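Local coordinates for sigma regulatory family protein-PP2C phosphatase (Chlamydia trachomatis serovar L2, PDB 6MAB) that probably senses TCA cycle intermediates through its periplasmic domain and probably relays the signal to a PP2C-type phosphatase domain of the same protein, at residues P33-I38 against A128-N133; F113-R118 against P250-R255. One frame throughout, in Å; residues are numbered along the deposited sequence.

Contact 1. Residues P33-I38 against A128-N133; sequences PLNIDI and AVLQTN
The first torsion of Asn-35 (chi1 -58°) sets CG beside its backbone N and sends the amide across to strand 126-135, while Thr-132, turned the same way (chi1 -59°), presents OG1 to meet it. ND2 of Asn-35 donates to Thr-132 OG1 at 3.0 Å. The bond is nearly straight (161° at the hydrogen), and the hydroxyl oxygen lies practically in the amide plane. This bond ties the start of helix 35-45, for which Leu-34 is the N-cap residue, to an inner strand of the first of two antiparallel sheets, of five and six strands, in a chain consistent with the double Cache (PAS-like) architecture of periplasmic sensors. Because ND2 also donates to Leu-114 O on the adjoining strand, two bonds fix the rotation of the amide. Leu-130 lies against one face of that amide, its CD2 3.5 Å from OD1 of Asn-35, an oxygen that is buried and has no hydrogen-bond partner. Leu-130 CG lies near both OD1 and ND2 on that face, and CB near ND2. The same Leu-130 CD2 meets Ile-38 CD1 at 3.7 Å, the two side chains crossing at about a right angle, one helical turn beyond Asn-35. A second polar link runs through water: it donates to Asn-35 O at 3.0 Å and lies 2.7 Å from Thr-132 OG1, tying the backbone of the first helical turn to the strand. Gln-131 starts off on the other side of the strand, and its amide bonds to Glu-104 O and Phe-106 N.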
loop_
_atom_site.group_PDB
_atom_site.type_symbol
_atom_site.label_atom_id
_atom_site.label_comp_id
_atom_site.label_asym_id
_atom_site.label_seq_id
_atom_site.Cartn_x
_atom_site.Cartn_y
_atom_site.Cartn_z
ATOM N N PRO A 33 8.840 -1.310 4.317
ATOM C CA PRO A 33 9.733 -0.181 4.008
ATOM C C PRO A 33 11.211 -0.531 4.155
ATOM O O PRO A 33 11.940 0.035 4.988
ATOM C CB PRO A 33 9.258 0.878 5.007
ATOM C CG PRO A 33 8.913 0.077 6.236
ATOM C CD PRO A 33 8.299 -1.203 5.687
ATOM N N LEU A 34 11.663 -1.460 3.314
ATOM C CA LEU A 34 13.039 -1.960 3.302
ATOM C C LEU A 34 13.916 -1.246 2.266
ATOM O O LEU A 34 14.905 -1.825 1.772
ATOM C CB LEU A 34 13.030 -3.459 3.056
ATOM C CG LEU A 34 12.232 -4.266 4.093
ATOM C CD1 LEU A 34 12.294 -5.757 3.768
ATOM C CD2 LEU A 34 12.716 -3.991 5.518
ATOM N N ASN A 35 13.603 0.029 2.009
ATOM C CA ASN A 35 14.318 0.842 1.036
ATOM C C ASN A 35 15.822 0.830 1.259
ATOM O O ASN A 35 16.593 0.681 0.304
ATOM C CB ASN A 35 13.793 2.261 1.085
ATOM C CG ASN A 35 12.294 2.335 0.809
ATOM O OD1 ASN A 35 11.482 1.827 1.594
ATOM N ND2 ASN A 35 11.925 2.971 -0.305
ATOM N N ILE A 36 16.264 1.027 2.506
ATOM C CA ILE A 36 17.693 1.121 2.760
ATOM C C ILE A 36 18.391 -0.154 2.326
ATOM O O ILE A 36 19.458 -0.114 1.696
ATOM C CB ILE A 36 17.950 1.426 4.241
ATOM C CG1 ILE A 36 17.562 2.871 4.527
ATOM C CG2 ILE A 36 19.427 1.188 4.576
ATOM C CD1 ILE A 36 17.840 3.278 6.011
ATOM N N ASP A 37 17.828 -1.307 2.702
ATOM C CA ASP A 37 18.476 -2.580 2.406
ATOM C C ASP A 37 18.495 -2.850 0.906
ATOM O O ASP A 37 19.474 -3.392 0.383
ATOM C CB ASP A 37 17.783 -3.728 3.149
ATOM C CG ASP A 37 18.083 -3.738 4.641
ATOM O OD1 ASP A 37 19.062 -3.091 5.049
ATOM O OD2 ASP A 37 17.337 -4.406 5.393
ATOM N N ILE A 38 17.414 -2.486 0.199
ATOM C CA ILE A 38 17.362 -2.664 -1.244
ATOM C C ILE A 38 18.379 -1.773 -1.948
ATOM O O ILE A 38 19.083 -2.230 -2.857
ATOM C CB ILE A 38 15.929 -2.406 -1.744
ATOM C CG1 ILE A 38 15.004 -3.500 -1.216
ATOM C CG2 ILE A 38 15.894 -2.392 -3.265
ATOM C CD1 ILE A 38 13.548 -3.171 -1.393
ATOM N N ALA A 128 3.937 -3.541 -3.337
ATOM C CA ALA A 128 4.710 -2.601 -2.553
ATOM C C ALA A 128 5.531 -1.760 -3.510
ATOM O O ALA A 128 6.375 -2.289 -4.238
ATOM C CB ALA A 128 5.622 -3.356 -1.600
ATOM N N VAL A 129 5.273 -0.464 -3.506
ATOM C CA VAL A 129 5.949 0.495 -4.368
ATOM C C VAL A 129 6.940 1.234 -3.493
ATOM O O VAL A 129 6.537 1.998 -2.611
ATOM C CB VAL A 129 4.958 1.466 -5.009
ATOM C CG1 VAL A 129 5.674 2.427 -5.938
ATOM C CG2 VAL A 129 3.850 0.695 -5.742
ATOM N N LEU A 130 8.218 0.999 -3.738
ATOM C CA LEU A 130 9.301 1.625 -2.988
ATOM C C LEU A 130 10.085 2.541 -3.916
ATOM O O LEU A 130 10.469 2.138 -5.017
ATOM C CB LEU A 130 10.220 0.574 -2.389
ATOM C CG LEU A 130 9.783 0.060 -1.026
ATOM C CD1 LEU A 130 8.418 -0.615 -1.077
ATOM C CD2 LEU A 130 10.820 -0.887 -0.443
ATOM N N GLN A 131 10.256 3.788 -3.494
ATOM C CA GLN A 131 11.014 4.780 -4.235
ATOM C C GLN A 131 12.059 5.367 -3.317
ATOM O O GLN A 131 11.724 5.787 -2.205
ATOM C CB GLN A 131 10.078 5.859 -4.775
ATOM C CG GLN A 131 9.038 5.247 -5.682
ATOM C CD GLN A 131 8.058 6.252 -6.289
ATOM O OE1 GLN A 131 8.269 7.467 -6.250
ATOM N NE2 GLN A 131 6.990 5.727 -6.879
ATOM N N THR A 132 13.310 5.364 -3.775
ATOM C CA THR A 132 14.442 5.837 -2.991
ATOM C C THR A 132 15.287 6.809 -3.807
ATOM O O THR A 132 15.692 6.494 -4.931
ATOM C CB THR A 132 15.268 4.649 -2.534
ATOM O OG1 THR A 132 14.434 3.784 -1.759
ATOM C CG2 THR A 132 16.476 5.108 -1.699
ATOM N N ASN A 133 15.566 7.981 -3.235
ATOM C CA ASN A 133 16.333 8.992 -3.946
ATOM C C ASN A 133 17.803 8.584 -4.052
ATOM O O ASN A 133 18.400 8.054 -3.108
ATOM C CB ASN A 133 16.202 10.355 -3.259
ATOM C CG ASN A 133 15.022 11.134 -3.741
ATOM O OD1 ASN A 133 14.657 11.077 -4.922
ATOM N ND2 ASN A 133 14.413 11.880 -2.841
HETATM O O HOH W 1 15.474 1.374 -2.404
#

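Contact 2. Residues F113-R118 against P250-R255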
loop_
_atom_site.group_PDB
_atom_site.type_symbol
_atom_site.label_atom_id
_atom_site.label_comp_id
_atom_site.label_asym_id
_atom_site.label_seq_id
_atom_site.Cartn_x
_atom_site.Cartn_y
_atom_site.Cartn_z
ATOM N N PHE A 113 13.170 8.570 1.035
ATOM C CA PHE A 113 12.511 7.467 0.353
ATOM C C PHE A 113 11.038 7.470 0.740
ATOM O O PHE A 113 10.613 8.161 1.672
ATOM C CB PHE A 113 13.128 6.097 0.721
ATOM C CG PHE A 113 12.944 5.728 2.155
ATOM C CD1 PHE A 113 11.822 5.036 2.558
ATOM C CD2 PHE A 113 13.906 6.049 3.098
ATOM C CE1 PHE A 113 11.641 4.689 3.901
ATOM C CE2 PHE A 113 13.736 5.699 4.440
ATOM C CZ PHE A 113 12.614 5.035 4.837
ATOM N N LEU A 114 10.272 6.655 0.022
ATOM C CA LEU A 114 8.918 6.342 0.448
ATOM C C LEU A 114 8.628 4.879 0.160
ATOM O O LEU A 114 9.251 4.246 -0.702
ATOM C CB LEU A 114 7.869 7.231 -0.225
ATOM C CG LEU A 114 7.720 7.158 -1.739
ATOM C CD1 LEU A 114 6.902 5.964 -2.231
ATOM C CD2 LEU A 114 7.073 8.484 -2.213
ATOM N N ALA A 115 7.649 4.356 0.884
ATOM C CA ALA A 115 7.149 3.005 0.664
ATOM C C ALA A 115 5.637 3.037 0.797
ATOM O O ALA A 115 5.114 3.582 1.769
ATOM C CB ALA A 115 7.751 2.019 1.662
ATOM N N THR A 116 4.931 2.474 -0.171
ATOM C CA THR A 116 3.477 2.493 -0.106
ATOM C C THR A 116 2.944 1.264 -0.822
ATOM O O THR A 116 3.705 0.439 -1.320
ATOM C CB THR A 116 2.937 3.800 -0.663
ATOM O OG1 THR A 116 1.540 3.908 -0.371
ATOM C CG2 THR A 116 3.204 3.939 -2.153
ATOM N N LEU A 117 1.624 1.111 -0.788
ATOM C CA LEU A 117 0.946 0.030 -1.492
ATOM C C LEU A 117 0.070 0.607 -2.586
ATOM O O LEU A 117 -0.606 1.619 -2.378
ATOM C CB LEU A 117 0.084 -0.778 -0.540
ATOM C CG LEU A 117 0.826 -1.420 0.632
ATOM C CD1 LEU A 117 -0.161 -2.096 1.579
ATOM C CD2 LEU A 117 1.851 -2.412 0.161
ATOM N N ARG A 118 0.084 -0.058 -3.752
ATOM C CA ARG A 118 -0.760 0.310 -4.889
ATOM C C ARG A 118 -1.278 -0.970 -5.530
ATOM O O ARG A 118 -0.622 -2.012 -5.519
ATOM C CB ARG A 118 -0.022 1.144 -5.961
ATOM C CG ARG A 118 0.529 2.492 -5.461
ATOM C CD ARG A 118 -0.603 3.418 -5.026
ATOM N NE ARG A 118 -0.116 4.658 -4.386
ATOM C CZ ARG A 118 0.111 5.780 -5.042
ATOM N NH1 ARG A 118 -0.083 5.835 -6.352
ATOM N NH2 ARG A 118 0.508 6.864 -4.389
ATOM N N PRO A 250 0.440 6.443 8.757
ATOM C CA PRO A 250 0.747 7.656 7.985
ATOM C C PRO A 250 2.102 7.612 7.298
ATOM O O PRO A 250 2.234 8.154 6.193
ATOM C CB PRO A 250 0.676 8.769 9.042
ATOM C CG PRO A 250 0.929 8.081 10.345
ATOM C CD PRO A 250 0.345 6.703 10.203
ATOM N N GLU A 251 3.113 6.985 7.909
ATOM C CA GLU A 251 4.445 6.935 7.307
ATOM C C GLU A 251 4.520 6.016 6.087
ATOM O O GLU A 251 5.611 5.873 5.515
ATOM C CB GLU A 251 5.487 6.510 8.354
ATOM C CG GLU A 251 5.469 5.042 8.758
ATOM C CD GLU A 251 4.215 4.652 9.514
ATOM O OE1 GLU A 251 3.575 5.557 10.103
ATOM O OE2 GLU A 251 3.874 3.446 9.513
ATOM N N MET A 252 3.400 5.390 5.681
ATOM C CA MET A 252 3.350 4.622 4.443
ATOM C C MET A 252 2.079 4.888 3.634
ATOM O O MET A 252 1.852 4.223 2.610
ATOM C CB MET A 252 3.486 3.136 4.763
ATOM C CG MET A 252 4.921 2.738 5.049
ATOM S SD MET A 252 5.057 0.961 4.846
ATOM C CE MET A 252 4.286 0.331 6.309
ATOM N N ASP A 253 1.249 5.832 4.053
ATOM C CA ASP A 253 0.148 6.329 3.227
ATOM C C ASP A 253 -0.879 5.239 2.924
ATOM O O ASP A 253 -1.446 5.189 1.833
ATOM C CB ASP A 253 0.675 6.941 1.922
ATOM C CG ASP A 253 0.627 8.458 1.917
ATOM O OD1 ASP A 253 0.108 9.055 2.883
ATOM O OD2 ASP A 253 1.109 9.060 0.931
ATOM N N PHE A 254 -1.128 4.357 3.889
ATOM C CA PHE A 254 -2.283 3.474 3.803
ATOM C C PHE A 254 -2.789 3.196 5.207
ATOM O O PHE A 254 -2.168 3.584 6.196
ATOM C CB PHE A 254 -1.959 2.189 3.020
ATOM C CG PHE A 254 -1.022 1.255 3.698
ATOM C CD1 PHE A 254 -1.517 0.284 4.535
ATOM C CD2 PHE A 254 0.347 1.279 3.426
ATOM C CE1 PHE A 254 -0.670 -0.614 5.162
ATOM C CE2 PHE A 254 1.206 0.380 4.057
ATOM C CZ PHE A 254 0.691 -0.567 4.923
ATOM N N ARG A 255 -3.947 2.550 5.281
ATOM C CA ARG A 255 -4.634 2.281 6.527
ATOM C C ARG A 255 -5.005 0.812 6.562
ATOM O O ARG A 255 -5.028 0.138 5.536
ATOM C CB ARG A 255 -5.907 3.140 6.688
ATOM C CG ARG A 255 -5.703 4.634 6.445
ATOM C CD ARG A 255 -6.671 5.482 7.275
ATOM N NE ARG A 255 -7.936 5.746 6.617
ATOM C CZ ARG A 255 -8.979 6.304 7.227
ATOM N NH1 ARG A 255 -8.903 6.638 8.514
ATOM N NH2 ARG A 255 -10.102 6.525 6.560
HETATM O O HOH W 2 7.159 5.947 3.355
#
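Leu-117 and Phe-254 form the apolar half of this contact: CD1 of the leucine sits over the middle of the phenylalanine ring, 3.6 Å from the centroid and only 7° from the ring normal, a CH-pi contact of a methyl group on an aromatic face. The ring is brought there by chi1 of 69°, which places Phe-254 CG between its own backbone N and carbonyl carbon. Leu-117 CG also approaches the same ring, 3.9 Å from CE2 of Phe-254. Ile-172, on strand 169-174, touches both side chains and carries the packing into the second sheet. Met-252 makes the other half, largely through its backbone. Met-252 O accepts a hydrogen bond from Thr-116 OG1 at 3.0 Å, the hydroxyl being tilted out of the carbonyl plane. Met-252 CA lies 3.4 Å from Ala-115 O in a CA-H...O contact, and CB and CG pack against that same oxygen, while Met-252 SD comes to 4.3 Å from Ala-115 CB. The touching parts, 115-117 and 251-254, run in nearly the same direction, 8° apart, yet no direct backbone hydrogen bond joins them. Strand 113-119, an outermost strand of the first sheet, thus meets the turn that leads from strand 240-249 into strand 254-261 of the second, at the junction between the two PAS-like modules expected of a double Cache domain. Leu-117 N is buried here without a hydrogen-bonding partner. At Glu-251, one residue before Met-252, a water accepts from Ala-115 N at 3.0 Å and donates to Glu-251 O at 2.7 Å, although Glu-251 itself is poorly ordered. Ile-32, just after the long helix 2-31, touches the Met-252 side chain.

Contacts 1 and 2, with centres about 11 Å apart, are joined through the antiparallel neighbours 113-119 and 126-135. Gln-131 O lies 2.8 Å from Leu-114 N, and Val-129 N lies 2.8 Å from Thr-116 O, both probable hydrogen bonds. Asn-35 CG also packs 3.3 Å from Phe-113 CD1. Contact 2 lies nearer the centre of the chain, its own centre about 6 Å away against about 13 Å for contact 1. The segments of the two contacts alternate in sequence. Since strand 113-119 pairs with 126-135 and touches 250-255, it joins the sheet that meets helix 35-45 to the second module.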